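PDB 3KZX: HAD-superfamily hydrolase, subfamily IA, variant 1 from Ehrlichia chaffeensis, which probably hydrolyses 2-phosphoglycolate to glycolate and phosphate, as expected of a phosphoglycolate phosphatase of the HAD-like hydrolase superfamily. Local coordinates for residues A[47-57]-A[78-89]. Numbering follows the deposited sequence.
Sequences TFYQVLDQMGY and LGKRWKEATILY
Met55 and Arg81 run past each other in opposite directions where helix segments 47-54 and 82-89 of the helical cap pack, their directions 124° apart. The Met55 chain runs extended to SD and then bends (chi3 70°), which brings CE over one face of the Arg81 guanidinium, 3.6 Å from Arg81 NE, and against the Glu84 carboxylate carbon; Met55 SD lies 3.8 Å from Ala85 CB. Arg81 NH1 donates a bent bond to Met55 O (2.9 Å), which is tilted out of the guanidinium plane, while NE and NH2 grip Glu84 side-on, one oxygen each, near that plane but from above the carboxylate, with Arg81 NH2 to Glu84 OE2 at 3.0 Å. Gly56, with positive phi, closes the first helix in a Schellman motif, and Tyr57 then packs its ring beside Leu78 CD1 and Arg81. Deeper in, Phe48 lays its CD2-CE2 side over one face of Tyr89, Phe48 CD2 3.5 Å from Tyr89 CD1, the rings inclined at 41°; Tyr89 OH bonds to Thr39 O, which helps hold its ring. Phe48 CZ touches Trp82 and Ala85. Val51 CG1, anti to the backbone N, meets Leu88 CB at 3.8 Å. The interface is thus mainly apolar; the Glu84 pairing probably offsets the Arg81 charge and fixes the guanidinium's rotation beside the helix-end carbonyl.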
loop_
_atom_site.group_PDB
_atom_site.type_symbol
_atom_site.label_atom_id
_atom_site.label_comp_id
_atom_site.label_asym_id
_atom_site.label_seq_id
_atom_site.Cartn_x
_atom_site.Cartn_y
_atom_site.Cartn_z
ATOM N N THR A 47 4.847 -16.499 8.246
ATOM C CA THR A 47 4.957 -16.032 6.875
ATOM C C THR A 47 6.391 -15.942 6.413
ATOM O O THR A 47 6.705 -16.385 5.316
ATOM C CB THR A 47 4.294 -14.670 6.671
ATOM O OG1 THR A 47 2.935 -14.751 7.100
ATOM C CG2 THR A 47 4.325 -14.306 5.181
ATOM N N PHE A 48 7.278 -15.395 7.246
ATOM C CA PHE A 48 8.671 -15.288 6.812
ATOM C C PHE A 48 9.410 -16.637 6.810
ATOM O O PHE A 48 10.297 -16.833 5.997
ATOM C CB PHE A 48 9.439 -14.180 7.535
ATOM C CG PHE A 48 10.161 -13.261 6.597
ATOM C CD1 PHE A 48 11.358 -13.634 6.031
ATOM C CD2 PHE A 48 9.634 -12.027 6.273
ATOM C CE1 PHE A 48 12.008 -12.806 5.150
ATOM C CE2 PHE A 48 10.276 -11.196 5.391
ATOM C CZ PHE A 48 11.459 -11.593 4.820
ATOM N N TYR A 49 9.021 -17.555 7.694
ATOM C CA TYR A 49 9.531 -18.926 7.633
ATOM C C TYR A 49 9.241 -19.545 6.265
ATOM O O TYR A 49 10.130 -20.141 5.664
ATOM C CB TYR A 49 8.940 -19.810 8.741
ATOM C CG TYR A 49 9.548 -19.597 10.120
ATOM C CD1 TYR A 49 10.916 -19.565 10.304
ATOM C CD2 TYR A 49 8.738 -19.457 11.240
ATOM C CE1 TYR A 49 11.465 -19.390 11.573
ATOM C CE2 TYR A 49 9.272 -19.275 12.512
ATOM C CZ TYR A 49 10.641 -19.235 12.675
ATOM O OH TYR A 49 11.181 -19.069 13.946
ATOM N N GLN A 50 8.015 -19.384 5.774
ATOM C CA GLN A 50 7.636 -19.903 4.438
ATOM C C GLN A 50 8.501 -19.283 3.347
ATOM O O GLN A 50 8.956 -19.973 2.454
ATOM C CB GLN A 50 6.165 -19.613 4.124
ATOM C CG GLN A 50 5.168 -20.466 4.918
ATOM C CD GLN A 50 3.753 -19.868 4.960
ATOM O OE1 GLN A 50 3.523 -18.715 4.558
ATOM N NE2 GLN A 50 2.798 -20.659 5.456
ATOM N N VAL A 51 8.753 -17.976 3.437
ATOM C CA VAL A 51 9.614 -17.318 2.465
ATOM C C VAL A 51 11.034 -17.880 2.490
ATOM O O VAL A 51 11.598 -18.208 1.445
ATOM C CB VAL A 51 9.627 -15.778 2.692
ATOM C CG1 VAL A 51 10.652 -15.104 1.810
ATOM C CG2 VAL A 51 8.216 -15.184 2.449
ATOM N N LEU A 52 11.587 -18.031 3.691
ATOM C CA LEU A 52 12.948 -18.526 3.857
ATOM C C LEU A 52 13.022 -19.963 3.396
ATOM O O LEU A 52 13.969 -20.339 2.704
ATOM C CB LEU A 52 13.424 -18.409 5.314
ATOM C CG LEU A 52 13.663 -16.972 5.792
ATOM C CD1 LEU A 52 13.764 -16.911 7.302
ATOM C CD2 LEU A 52 14.908 -16.365 5.113
ATOM N N ASP A 53 12.006 -20.737 3.774
ATOM C CA ASP A 53 11.780 -22.102 3.227
ATOM C C ASP A 53 11.835 -22.172 1.689
ATOM O O ASP A 53 12.647 -22.943 1.134
ATOM C CB ASP A 53 10.422 -22.641 3.682
ATOM C CG ASP A 53 10.543 -23.684 4.735
ATOM O OD1 ASP A 53 10.381 -24.893 4.378
ATOM O OD2 ASP A 53 10.845 -23.304 5.898
ATOM N N GLN A 54 10.970 -21.396 1.027
ATOM C CA GLN A 54 10.940 -21.282 -0.455
ATOM C C GLN A 54 12.335 -20.947 -0.981
ATOM O O GLN A 54 12.768 -21.476 -2.015
ATOM C CB GLN A 54 9.986 -20.190 -0.960
ATOM C CG GLN A 54 8.483 -20.302 -0.628
ATOM C CD GLN A 54 7.732 -18.966 -0.829
ATOM O OE1 GLN A 54 7.069 -18.444 0.084
ATOM N NE2 GLN A 54 7.851 -18.401 -2.034
ATOM N N MET A 55 13.049 -20.094 -0.251
ATOM C CA MET A 55 14.367 -19.618 -0.661
ATOM C C MET A 55 15.464 -20.628 -0.334
ATOM O O MET A 55 16.639 -20.373 -0.599
ATOM C CB MET A 55 14.673 -18.258 -0.007
ATOM C CG MET A 55 13.728 -17.137 -0.440
ATOM S SD MET A 55 14.048 -15.452 0.175
ATOM C CE MET A 55 15.550 -14.968 -0.703
ATOM N N GLY A 56 15.079 -21.762 0.257
ATOM C CA GLY A 56 16.013 -22.866 0.530
ATOM C C GLY A 56 16.616 -22.834 1.915
ATOM O O GLY A 56 17.234 -23.800 2.325
ATOM N N TYR A 57 16.455 -21.738 2.662
ATOM C CA TYR A 57 17.121 -21.656 3.950
ATOM C C TYR A 57 16.566 -22.724 4.906
ATOM O O TYR A 57 15.383 -23.076 4.877
ATOM C CB TYR A 57 17.009 -20.269 4.581
ATOM C CG TYR A 57 17.766 -19.154 3.866
ATOM C CD1 TYR A 57 19.014 -18.713 4.317
ATOM C CD2 TYR A 57 17.230 -18.539 2.747
ATOM C CE1 TYR A 57 19.689 -17.681 3.662
ATOM C CE2 TYR A 57 17.888 -17.518 2.094
ATOM C CZ TYR A 57 19.109 -17.091 2.546
ATOM O OH TYR A 57 19.732 -16.068 1.866
ATOM N N LEU A 78 20.063 -12.382 4.854
ATOM C CA LEU A 78 19.727 -12.516 3.411
ATOM C C LEU A 78 20.765 -11.878 2.492
ATOM O O LEU A 78 20.965 -12.352 1.371
ATOM C CB LEU A 78 18.366 -11.907 3.143
ATOM C CG LEU A 78 17.130 -12.819 3.278
ATOM C CD1 LEU A 78 17.339 -13.996 4.168
ATOM C CD2 LEU A 78 15.954 -12.025 3.782
ATOM N N GLY A 79 21.406 -10.803 2.956
ATOM C CA GLY A 79 22.426 -10.103 2.173
ATOM C C GLY A 79 21.860 -9.722 0.817
ATOM O O GLY A 79 20.809 -9.102 0.747
ATOM N N LYS A 80 22.553 -10.113 -0.253
ATOM C CA LYS A 80 22.114 -9.844 -1.635
ATOM C C LYS A 80 20.686 -10.307 -1.960
ATOM O O LYS A 80 20.040 -9.734 -2.837
ATOM C CB LYS A 80 23.096 -10.509 -2.636
ATOM N N ARG A 81 20.215 -11.359 -1.287
ATOM C CA ARG A 81 18.885 -11.929 -1.520
ATOM C C ARG A 81 17.732 -11.208 -0.774
ATOM O O ARG A 81 16.605 -11.720 -0.746
ATOM C CB ARG A 81 18.897 -13.437 -1.192
ATOM C CG ARG A 81 19.785 -14.270 -2.125
ATOM C CD ARG A 81 19.604 -15.781 -1.902
ATOM N NE ARG A 81 18.358 -16.251 -2.496
ATOM C CZ ARG A 81 17.851 -17.476 -2.356
ATOM N NH1 ARG A 81 18.451 -18.393 -1.598
ATOM N NH2 ARG A 81 16.714 -17.794 -2.972
ATOM N N TRP A 82 18.008 -10.040 -0.177
ATOM C CA TRP A 82 17.017 -9.328 0.661
ATOM C C TRP A 82 15.844 -8.841 -0.164
ATOM O O TRP A 82 14.695 -9.102 0.192
ATOM C CB TRP A 82 17.653 -8.140 1.415
ATOM C CG TRP A 82 16.631 -7.269 2.109
ATOM C CD1 TRP A 82 16.368 -5.965 1.868
ATOM C CD2 TRP A 82 15.743 -7.672 3.147
ATOM N NE1 TRP A 82 15.356 -5.519 2.694
ATOM C CE2 TRP A 82 14.957 -6.553 3.490
ATOM C CE3 TRP A 82 15.518 -8.881 3.811
ATOM C CZ2 TRP A 82 13.967 -6.605 4.481
ATOM C CZ3 TRP A 82 14.528 -8.932 4.797
ATOM C CH2 TRP A 82 13.780 -7.799 5.125
ATOM N N LYS A 83 16.139 -8.167 -1.279
ATOM C CA LYS A 83 15.116 -7.693 -2.198
ATOM C C LYS A 83 14.210 -8.834 -2.669
ATOM O O LYS A 83 12.997 -8.688 -2.644
ATOM C CB LYS A 83 15.725 -6.965 -3.393
ATOM N N GLU A 84 14.795 -9.968 -3.054
ATOM C CA GLU A 84 14.007 -11.144 -3.437
ATOM C C GLU A 84 13.101 -11.569 -2.276
ATOM O O GLU A 84 11.944 -11.851 -2.473
ATOM C CB GLU A 84 14.928 -12.304 -3.860
ATOM C CG GLU A 84 14.327 -13.701 -3.684
ATOM C CD GLU A 84 15.247 -14.831 -4.132
ATOM O OE1 GLU A 84 16.460 -14.618 -4.335
ATOM O OE2 GLU A 84 14.757 -15.966 -4.246
ATOM N N ALA A 85 13.639 -11.595 -1.061
ATOM C CA ALA A 85 12.846 -11.918 0.120
ATOM C C ALA A 85 11.650 -10.977 0.241
ATOM O O ALA A 85 10.523 -11.427 0.466
ATOM C CB ALA A 85 13.703 -11.877 1.370
ATOM N N THR A 86 11.853 -9.681 0.037
ATOM C CA THR A 86 10.727 -8.732 0.196
ATOM C C THR A 86 9.632 -8.918 -0.885
ATOM O O THR A 86 8.448 -8.730 -0.623
ATOM C CB THR A 86 11.202 -7.283 0.217
ATOM O OG1 THR A 86 11.731 -6.935 -1.067
ATOM C CG2 THR A 86 12.266 -7.120 1.267
ATOM N N ILE A 87 10.045 -9.295 -2.081
ATOM C CA ILE A 87 9.128 -9.656 -3.145
ATOM C C ILE A 87 8.264 -10.875 -2.787
ATOM O O ILE A 87 7.049 -10.843 -2.953
ATOM C CB ILE A 87 9.878 -9.924 -4.479
ATOM C CG1 ILE A 87 10.469 -8.615 -5.045
ATOM C CG2 ILE A 87 8.918 -10.562 -5.518
ATOM C CD1 ILE A 87 11.621 -8.778 -5.956
ATOM N N LEU A 88 8.897 -11.959 -2.370
ATOM C CA LEU A 88 8.179 -13.163 -1.954
ATOM C C LEU A 88 7.247 -12.866 -0.807
ATOM O O LEU A 88 6.097 -13.335 -0.800
ATOM C CB LEU A 88 9.153 -14.295 -1.547
ATOM C CG LEU A 88 9.559 -15.225 -2.675
ATOM C CD1 LEU A 88 10.034 -14.459 -3.918
ATOM C CD2 LEU A 88 10.603 -16.263 -2.214
ATOM N N TYR A 89 7.729 -12.036 0.130
ATOM C CA TYR A 89 6.994 -11.687 1.315
ATOM C C TYR A 89 5.709 -10.925 0.962
ATOM O O TYR A 89 4.642 -11.293 1.453
ATOM C CB TYR A 89 7.882 -10.855 2.254
ATOM C CG TYR A 89 7.251 -10.380 3.533
ATOM C CD1 TYR A 89 6.762 -11.272 4.473
ATOM C CD2 TYR A 89 7.198 -9.042 3.833
ATOM C CE1 TYR A 89 6.220 -10.834 5.678
ATOM C CE2 TYR A 89 6.664 -8.599 5.030
ATOM C CZ TYR A 89 6.163 -9.500 5.945
ATOM O OH TYR A 89 5.639 -9.054 7.125
HETATM O O HOH W 1 5.689 -15.778 -1.889
#